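PDB 3BJB: probable transcriptional regulator, TetR family protein from Rhodococcus sp., which probably binds the regulatory region of its target genes and controls their transcription, as other helix-turn-helix regulators of the TetR family do. Local coordinates for residues Ala22-Met27 with Tyr60-Ser65; Leu69-Met74 with Gln122-Ala127. All coordinates share one frame; numbering follows the deposited sequence.

Interaction 1. Residues Ala22-Met27 with Tyr60-Ser65; sequences ARHVRM and YRYFPS
In the DNA-binding domain the first helix, 22-37, meets the end of the predicted recognition helix 56-62 through His24, Met27, Tyr62 and Phe63. His24, Tyr62 and Phe63 form an aromatic cluster. The Phe63 ring turns its edge to the face of His24, offset, with centroids 5.2 Å apart and planes at 64°. The closest atoms are His24 NE2 and Phe63 CZ, at 3.5 Å. CG of His24 lies anti to the backbone N (chi1 -155°), and this swings the imidazole out from its helix to the Phe63 rim.

Met27 comes to the same rim at another corner. Its SE, a selenomethionine selenium, lies 3.9 Å from Phe63 CE2 and at the ring edge, a Met-aromatic contact. The chain bends at chi3 and carries the methyl to Tyr62, with Met27 CE 4.2 Å from Tyr62 CD1. Tyr62 also meets the imidazole: its CD2 lies at the edge of the His24 ring, 4.2 Å from His24 ND1.

Phe63 is the first residue to leave helical geometry after helix 56-62. Its buried side chain also touches His68, Leu69 and Ala72 of helix 66-86. Replacing Phe63 by an alanine is likely to leave Met27 and the His24 face without their aromatic partner and to open a gap between the first helix and helix 66-86. Tyr62 and His24 are only partly buried, so the cluster grades from a covered core to the domain surface. This packing of the first helix against the end of the recognition helix belongs to the three-helix DNA-binding domain of TetR regulators.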
ATOM      1  N   ALA B  22      -3.486 -17.344 -26.566  1.00 75.10           N
ATOM      2  CA  ALA B  22      -4.937 -17.114 -26.612  1.00 73.25           C
ATOM      3  C   ALA B  22      -5.591 -17.763 -25.403  1.00 72.12           C
ATOM      4  O   ALA B  22      -6.557 -17.229 -24.847  1.00 72.03           O
ATOM      5  CB  ALA B  22      -5.541 -17.676 -27.906  1.00 73.08           C
ATOM      6  N   ARG B  23      -5.065 -18.929 -25.021  1.00 70.15           N
ATOM      7  CA  ARG B  23      -5.400 -19.565 -23.758  1.00 68.11           C
ATOM      8  C   ARG B  23      -5.051 -18.607 -22.616  1.00 67.60           C
ATOM      9  O   ARG B  23      -5.883 -18.328 -21.749  1.00 67.64           O
ATOM     10  CB  ARG B  23      -4.620 -20.867 -23.607  1.00 67.10           C
ATOM     11  CG  ARG B  23      -5.187 -21.795 -22.566  1.00 66.42           C
ATOM     12  CD  ARG B  23      -4.182 -22.849 -22.121  1.00 65.99           C
ATOM     13  NE  ARG B  23      -4.039 -23.927 -23.093  1.00 65.88           N
ATOM     14  CZ  ARG B  23      -4.824 -25.000 -23.164  1.00 65.75           C
ATOM     15  NH1 ARG B  23      -5.832 -25.161 -22.312  1.00 65.01           N
ATOM     16  NH2 ARG B  23      -4.586 -25.923 -24.096  1.00 65.82           N
ATOM     17  N   HIS B  24      -3.822 -18.092 -22.638  1.00 66.41           N
ATOM     18  CA  HIS B  24      -3.367 -17.150 -21.635  1.00 65.14           C
ATOM     19  C   HIS B  24      -4.251 -15.910 -21.574  1.00 64.40           C
ATOM     20  O   HIS B  24      -4.611 -15.452 -20.473  1.00 64.25           O
ATOM     21  CB  HIS B  24      -1.913 -16.757 -21.864  1.00 65.82           C
ATOM     22  CG  HIS B  24      -1.216 -16.302 -20.622  1.00 66.88           C
ATOM     23  ND1 HIS B  24      -0.361 -17.116 -19.907  1.00 67.20           N
ATOM     24  CD2 HIS B  24      -1.267 -15.125 -19.950  1.00 66.95           C
ATOM     25  CE1 HIS B  24       0.093 -16.455 -18.854  1.00 67.31           C
ATOM     26  NE2 HIS B  24      -0.443 -15.246 -18.856  1.00 67.02           N
ATOM     27  N   VAL B  25      -4.620 -15.384 -22.741  1.00 62.86           N
ATOM     28  CA  VAL B  25      -5.452 -14.175 -22.808  1.00 62.80           C
ATOM     29  C   VAL B  25      -6.827 -14.321 -22.135  1.00 62.72           C
ATOM     30  O   VAL B  25      -7.191 -13.466 -21.323  1.00 62.22           O
ATOM     31  CB  VAL B  25      -5.601 -13.624 -24.258  1.00 62.81           C
ATOM     32  CG1 VAL B  25      -6.916 -12.840 -24.441  1.00 62.17           C
ATOM     33  CG2 VAL B  25      -4.397 -12.760 -24.626  1.00 62.74           C
ATOM     34  N   ARG B  26      -7.576 -15.384 -22.468  1.00 61.92           N
ATOM     35  CA  ARG B  26      -8.927 -15.609 -21.904  1.00 62.13           C
ATOM     36  C   ARG B  26      -8.942 -15.761 -20.378  1.00 61.65           C
ATOM     37  O   ARG B  26      -9.930 -15.421 -19.707  1.00 60.97           O
ATOM     38  CB  ARG B  26      -9.590 -16.840 -22.531  1.00 62.62           C
ATOM     39  CG  ARG B  26      -9.903 -16.662 -23.983  1.00 63.16           C
ATOM     40  CD  ARG B  26     -11.002 -17.586 -24.462  1.00 63.83           C
ATOM     41  NE  ARG B  26     -11.123 -17.476 -25.924  1.00 64.42           N
ATOM     42  CZ  ARG B  26     -10.762 -18.427 -26.787  1.00 64.33           C
ATOM     43  NH1 ARG B  26     -10.286 -19.586 -26.332  1.00 64.17           N
ATOM     44  NH2 ARG B  26     -10.892 -18.221 -28.100  1.00 63.69           N
HETATM   45  N   MSE B  27      -7.845 -16.304 -19.852  1.00 61.39           N
HETATM   46  CA  MSE B  27      -7.654 -16.477 -18.422  1.00 60.63           C
HETATM   47  C   MSE B  27      -7.633 -15.121 -17.767  1.00 60.42           C
HETATM   48  O   MSE B  27      -8.452 -14.870 -16.894  1.00 59.63           O
HETATM   49  CB  MSE B  27      -6.391 -17.294 -18.130  1.00 60.62           C
HETATM   50  CG  MSE B  27      -6.530 -18.741 -18.612  1.00 60.60           C
HETATM   51 SE   MSE B  27      -5.254 -20.039 -17.893  0.80 60.64          SE
HETATM   52  CE  MSE B  27      -4.052 -20.180 -19.461  1.00 60.61           C
ATOM     53  N   TYR B  60      -4.424 -23.566 -12.724  1.00 55.12           N
ATOM     54  CA  TYR B  60      -3.566 -23.588 -11.538  1.00 55.40           C
ATOM     55  C   TYR B  60      -2.122 -23.726 -11.980  1.00 55.76           C
ATOM     56  O   TYR B  60      -1.217 -23.062 -11.455  1.00 55.21           O
ATOM     57  CB  TYR B  60      -3.985 -24.685 -10.552  1.00 53.22           C
ATOM     58  CG  TYR B  60      -4.980 -24.225  -9.510  1.00 52.40           C
ATOM     59  CD1 TYR B  60      -6.238 -24.823  -9.396  1.00 52.14           C
ATOM     60  CD2 TYR B  60      -4.667 -23.186  -8.625  1.00 52.36           C
ATOM     61  CE1 TYR B  60      -7.158 -24.403  -8.423  1.00 51.22           C
ATOM     62  CE2 TYR B  60      -5.586 -22.758  -7.645  1.00 51.33           C
ATOM     63  CZ  TYR B  60      -6.819 -23.379  -7.563  1.00 51.88           C
ATOM     64  OH  TYR B  60      -7.719 -22.955  -6.633  1.00 52.35           O
ATOM     65  N   ARG B  61      -1.939 -24.565 -12.984  1.00 57.16           N
ATOM     66  CA  ARG B  61      -0.681 -24.681 -13.699  1.00 59.28           C
ATOM     67  C   ARG B  61      -0.135 -23.302 -14.105  1.00 60.12           C
ATOM     68  O   ARG B  61       1.040 -22.986 -13.903  1.00 60.22           O
ATOM     69  CB  ARG B  61      -0.905 -25.525 -14.944  1.00 59.21           C
ATOM     70  CG  ARG B  61       0.282 -26.307 -15.377  1.00 59.76           C
ATOM     71  CD  ARG B  61       0.024 -26.924 -16.730  1.00 59.86           C
ATOM     72  NE  ARG B  61       1.155 -27.737 -17.154  1.00 60.40           N
ATOM     73  CZ  ARG B  61       2.347 -27.257 -17.512  1.00 60.39           C
ATOM     74  NH1 ARG B  61       3.307 -28.104 -17.883  1.00 60.09           N
ATOM     75  NH2 ARG B  61       2.583 -25.946 -17.499  1.00 59.58           N
ATOM     76  N   TYR B  62      -0.990 -22.472 -14.677  1.00 61.12           N
ATOM     77  CA  TYR B  62      -0.509 -21.190 -15.135  1.00 62.38           C
ATOM     78  C   TYR B  62      -0.510 -20.092 -14.077  1.00 62.58           C
ATOM     79  O   TYR B  62       0.238 -19.126 -14.196  1.00 63.05           O
ATOM     80  CB  TYR B  62      -1.180 -20.777 -16.448  1.00 63.90           C
ATOM     81  CG  TYR B  62      -0.393 -21.284 -17.614  1.00 64.25           C
ATOM     82  CD1 TYR B  62      -0.768 -22.449 -18.291  1.00 64.82           C
ATOM     83  CD2 TYR B  62       0.775 -20.634 -18.010  1.00 64.88           C
ATOM     84  CE1 TYR B  62       0.004 -22.941 -19.379  1.00 65.14           C
ATOM     85  CE2 TYR B  62       1.536 -21.096 -19.078  1.00 65.03           C
ATOM     86  CZ  TYR B  62       1.154 -22.250 -19.753  1.00 64.77           C
ATOM     87  OH  TYR B  62       1.929 -22.684 -20.794  1.00 64.75           O
ATOM     88  N   PHE B  63      -1.333 -20.241 -13.038  1.00 62.54           N
ATOM     89  CA  PHE B  63      -1.312 -19.294 -11.909  1.00 62.12           C
ATOM     90  C   PHE B  63      -1.571 -20.036 -10.595  1.00 62.05           C
ATOM     91  O   PHE B  63      -2.720 -20.252 -10.223  1.00 61.35           O
ATOM     92  CB  PHE B  63      -2.287 -18.113 -12.113  1.00 60.36           C
ATOM     93  CG  PHE B  63      -2.290 -17.546 -13.510  1.00 59.99           C
ATOM     94  CD1 PHE B  63      -1.415 -16.530 -13.867  1.00 60.13           C
ATOM     95  CD2 PHE B  63      -3.152 -18.049 -14.481  1.00 60.30           C
ATOM     96  CE1 PHE B  63      -1.405 -16.025 -15.163  1.00 59.06           C
ATOM     97  CE2 PHE B  63      -3.146 -17.538 -15.776  1.00 59.48           C
ATOM     98  CZ  PHE B  63      -2.283 -16.520 -16.103  1.00 59.27           C
ATOM     99  N   PRO B  64      -0.492 -20.459  -9.909  1.00 62.70           N
ATOM    100  CA  PRO B  64      -0.608 -21.329  -8.736  1.00 62.85           C
ATOM    101  C   PRO B  64      -1.574 -20.851  -7.655  1.00 62.93           C
ATOM    102  O   PRO B  64      -2.204 -21.689  -7.007  1.00 63.98           O
ATOM    103  CB  PRO B  64       0.835 -21.414  -8.221  1.00 63.53           C
ATOM    104  CG  PRO B  64       1.662 -21.280  -9.472  1.00 63.40           C
ATOM    105  CD  PRO B  64       0.922 -20.186 -10.231  1.00 63.13           C
ATOM    106  N   SER B  65      -1.702 -19.544  -7.438  1.00 62.18           N
ATOM    107  CA  SER B  65      -2.816 -19.072  -6.637  1.00 61.13           C
ATOM    108  C   SER B  65      -3.432 -17.823  -7.215  1.00 61.71           C
ATOM    109  O   SER B  65      -2.962 -17.268  -8.212  1.00 61.24           O
ATOM    110  CB  SER B  65      -2.448 -18.873  -5.153  1.00 61.07           C
ATOM    111  OG  SER B  65      -1.492 -17.854  -4.970  1.00 60.73           O
TER

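Interaction 2. Residues Leu69-Met74 with Gln122-Ala127; sequences LFVAVM and QSTSTA
The Phe70 ring is the one flat group that meets the other helix here, and Ser123 OG approaches it obliquely. The closer touch is with the methylene that carries the ring: Ser123 OG lies 3.4 Å from Phe70 CB. CG of Phe70 is anti to the carbonyl carbon (chi1 -71°), which leads the ring away from helix 114-126. There it packs on Ala35 of helix 22-37 and on Leu40 and Val43 of a loop.

Val71 and Met74 carry the rest of the contact. Val71 CG2 meets Ala127 CB at 4.0 Å. The same methyl lies 4.2 Å from Thr124 OG1. Met74 crosses Thr124 at about a right angle, with Met74 CG 4.1 Å from Thr124 OG1. Its selenium end bends off and leaves the chain near its base to do the touching.

All six touching residues are buried. The two hydroxyls turn back to their own helix: Ser123 OG bonds weakly to Ala119 O, and Thr124 OG1 weakly to Met120 O. The axes of the two short helical segments approach to 8.8 Å, at a signed crossing angle of -115°. Gln122 and Thr126, nearby on helix 114-126, pack on Thr126 and Gln122 of the second subunit. Such packing of the helix that follows the helix-turn-helix against the C-terminal domain is characteristic of the all-helical TetR fold.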
ATOM      1  N   LEU B  69      -2.416 -14.847 -10.119  1.00 56.79           N
ATOM      2  CA  LEU B  69      -3.223 -14.461 -11.254  1.00 53.70           C
ATOM      3  C   LEU B  69      -3.376 -12.948 -11.315  1.00 53.86           C
ATOM      4  O   LEU B  69      -3.070 -12.338 -12.346  1.00 53.53           O
ATOM      5  CB  LEU B  69      -4.563 -15.170 -11.223  1.00 51.07           C
ATOM      6  CG  LEU B  69      -5.645 -14.686 -12.162  1.00 50.52           C
ATOM      7  CD1 LEU B  69      -5.318 -15.080 -13.618  1.00 50.62           C
ATOM      8  CD2 LEU B  69      -6.958 -15.311 -11.684  1.00 49.90           C
ATOM      9  N   PHE B  70      -3.793 -12.326 -10.207  1.00 53.23           N
ATOM     10  CA  PHE B  70      -3.954 -10.871 -10.215  1.00 52.51           C
ATOM     11  C   PHE B  70      -2.681 -10.020 -10.319  1.00 52.03           C
ATOM     12  O   PHE B  70      -2.729  -8.865 -10.725  1.00 51.48           O
ATOM     13  CB  PHE B  70      -4.866 -10.438  -9.095  1.00 53.27           C
ATOM     14  CG  PHE B  70      -6.246 -10.818  -9.336  1.00 53.01           C
ATOM     15  CD1 PHE B  70      -6.993 -10.149 -10.282  1.00 52.09           C
ATOM     16  CD2 PHE B  70      -6.812 -11.892  -8.647  1.00 54.02           C
ATOM     17  CE1 PHE B  70      -8.319 -10.531 -10.538  1.00 52.93           C
ATOM     18  CE2 PHE B  70      -8.133 -12.272  -8.891  1.00 53.33           C
ATOM     19  CZ  PHE B  70      -8.876 -11.596  -9.844  1.00 53.23           C
ATOM     20  N   VAL B  71      -1.543 -10.611 -10.004  1.00 53.13           N
ATOM     21  CA  VAL B  71      -0.264  -9.988 -10.276  1.00 54.08           C
ATOM     22  C   VAL B  71      -0.005 -10.004 -11.775  1.00 54.49           C
ATOM     23  O   VAL B  71       0.398  -8.997 -12.347  1.00 54.10           O
ATOM     24  CB  VAL B  71       0.861 -10.696  -9.523  1.00 54.62           C
ATOM     25  CG1 VAL B  71       2.227 -10.347 -10.140  1.00 55.83           C
ATOM     26  CG2 VAL B  71       0.809 -10.321  -8.044  1.00 54.38           C
ATOM     27  N   ALA B  72      -0.264 -11.138 -12.417  1.00 54.98           N
ATOM     28  CA  ALA B  72      -0.186 -11.233 -13.875  1.00 54.90           C
ATOM     29  C   ALA B  72      -1.210 -10.313 -14.546  1.00 56.67           C
ATOM     30  O   ALA B  72      -0.939  -9.801 -15.624  1.00 57.63           O
ATOM     31  CB  ALA B  72      -0.382 -12.677 -14.343  1.00 53.03           C
ATOM     32  N   VAL B  73      -2.389 -10.121 -13.938  1.00 58.16           N
ATOM     33  CA  VAL B  73      -3.393  -9.204 -14.511  1.00 59.61           C
ATOM     34  C   VAL B  73      -2.835  -7.794 -14.472  1.00 61.78           C
ATOM     35  O   VAL B  73      -2.876  -7.103 -15.472  1.00 62.91           O
ATOM     36  CB  VAL B  73      -4.788  -9.266 -13.820  1.00 58.33           C
ATOM     37  CG1 VAL B  73      -5.587  -8.010 -14.094  1.00 58.07           C
ATOM     38  CG2 VAL B  73      -5.585 -10.466 -14.291  1.00 57.69           C
HETATM   39  N   MSE B  74      -2.301  -7.388 -13.322  1.00 64.72           N
HETATM   40  CA  MSE B  74      -1.612  -6.108 -13.153  1.00 67.18           C
HETATM   41  C   MSE B  74      -0.485  -5.847 -14.199  1.00 67.04           C
HETATM   42  O   MSE B  74      -0.432  -4.789 -14.816  1.00 66.40           O
HETATM   43  CB  MSE B  74      -1.068  -6.043 -11.736  1.00 70.97           C
HETATM   44  CG  MSE B  74      -0.157  -4.876 -11.467  1.00 76.73           C
HETATM   45 SE   MSE B  74      -1.079  -3.342 -10.700  1.00 84.27          SE
HETATM   46  CE  MSE B  74      -2.111  -2.762 -12.255  1.00 81.94           C
ATOM     47  N   GLN B 122      -4.262  -4.845  -4.009  1.00 67.14           N
ATOM     48  CA  GLN B 122      -4.107  -5.652  -2.801  1.00 68.64           C
ATOM     49  C   GLN B 122      -3.245  -6.819  -3.078  1.00 69.12           C
ATOM     50  O   GLN B 122      -2.396  -7.143  -2.268  1.00 72.35           O
ATOM     51  CB  GLN B 122      -5.404  -6.106  -2.188  1.00 68.83           C
ATOM     52  CG  GLN B 122      -6.060  -4.999  -1.470  1.00 71.16           C
ATOM     53  CD  GLN B 122      -7.465  -5.368  -1.014  1.00 73.57           C
ATOM     54  OE1 GLN B 122      -7.771  -6.557  -0.746  1.00 73.17           O
ATOM     55  NE2 GLN B 122      -8.334  -4.348  -0.912  1.00 72.85           N
ATOM     56  N   SER B 123      -3.420  -7.423  -4.244  1.00 69.93           N
ATOM     57  CA  SER B 123      -2.594  -8.552  -4.655  1.00 69.89           C
ATOM     58  C   SER B 123      -1.115  -8.238  -4.681  1.00 70.29           C
ATOM     59  O   SER B 123      -0.327  -9.021  -4.214  1.00 72.41           O
ATOM     60  CB  SER B 123      -3.055  -9.072  -6.009  1.00 69.78           C
ATOM     61  OG  SER B 123      -4.077 -10.028  -5.835  1.00 68.62           O
ATOM     62  N   THR B 124      -0.742  -7.083  -5.194  1.00 72.06           N
ATOM     63  CA  THR B 124       0.675  -6.645  -5.268  1.00 73.14           C
ATOM     64  C   THR B 124       1.285  -6.231  -3.910  1.00 73.14           C
ATOM     65  O   THR B 124       2.492  -6.321  -3.695  1.00 72.05           O
ATOM     66  CB  THR B 124       0.776  -5.530  -6.313  1.00 73.05           C
ATOM     67  OG1 THR B 124       0.573  -6.121  -7.603  1.00 72.36           O
ATOM     68  CG2 THR B 124       2.116  -4.799  -6.263  1.00 73.59           C
ATOM     69  N   SER B 125       0.424  -5.810  -2.990  1.00 74.82           N
ATOM     70  CA  SER B 125       0.824  -5.562  -1.613  1.00 75.72           C
ATOM     71  C   SER B 125       1.180  -6.854  -0.895  1.00 75.22           C
ATOM     72  O   SER B 125       2.263  -6.959  -0.360  1.00 76.76           O
ATOM     73  CB  SER B 125      -0.268  -4.826  -0.856  1.00 76.56           C
ATOM     74  OG  SER B 125      -0.419  -3.538  -1.391  1.00 78.13           O
ATOM     75  N   THR B 126       0.289  -7.834  -0.890  1.00 74.19           N
ATOM     76  CA  THR B 126       0.543  -9.080  -0.177  1.00 74.20           C
ATOM     77  C   THR B 126       1.540 -10.035  -0.879  1.00 74.58           C
ATOM     78  O   THR B 126       1.933 -11.024  -0.292  1.00 75.53           O
ATOM     79  CB  THR B 126      -0.783  -9.871   0.115  1.00 74.96           C
ATOM     80  OG1 THR B 126      -1.361 -10.346  -1.111  1.00 74.25           O
ATOM     81  CG2 THR B 126      -1.811  -9.004   0.844  1.00 74.64           C
ATOM     82  N   ALA B 127       1.965  -9.757  -2.109  1.00 74.63           N
ATOM     83  CA  ALA B 127       2.678 -10.771  -2.891  1.00 75.29           C
ATOM     84  C   ALA B 127       4.172 -10.849  -2.656  1.00 75.62           C
ATOM     85  O   ALA B 127       4.940 -10.147  -3.285  1.00 74.07           O
ATOM     86  CB  ALA B 127       2.405 -10.604  -4.383  1.00 75.86           C
TER

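Interaction 1 closes before interaction 2 opens along the chain, and their centres lie about 14 Å apart. The first is in the DNA-binding domain, about 18 Å from the centre of the chain. The second is deeper, about 8 Å from that centre. Helix 56-62 is followed directly by helix 66-86, which carries segment 69-74. The two sites also touch in space: Phe63 CE1 packs on Ala72 CB at 3.6 Å, and Phe63 CD2 on Leu69 CD1 at 3.8 Å. Helix 66-86 thus joins the two domains. In TetR relatives, ligand-driven shifts of the corresponding helix move the DNA-binding heads, and a similar route is possible here.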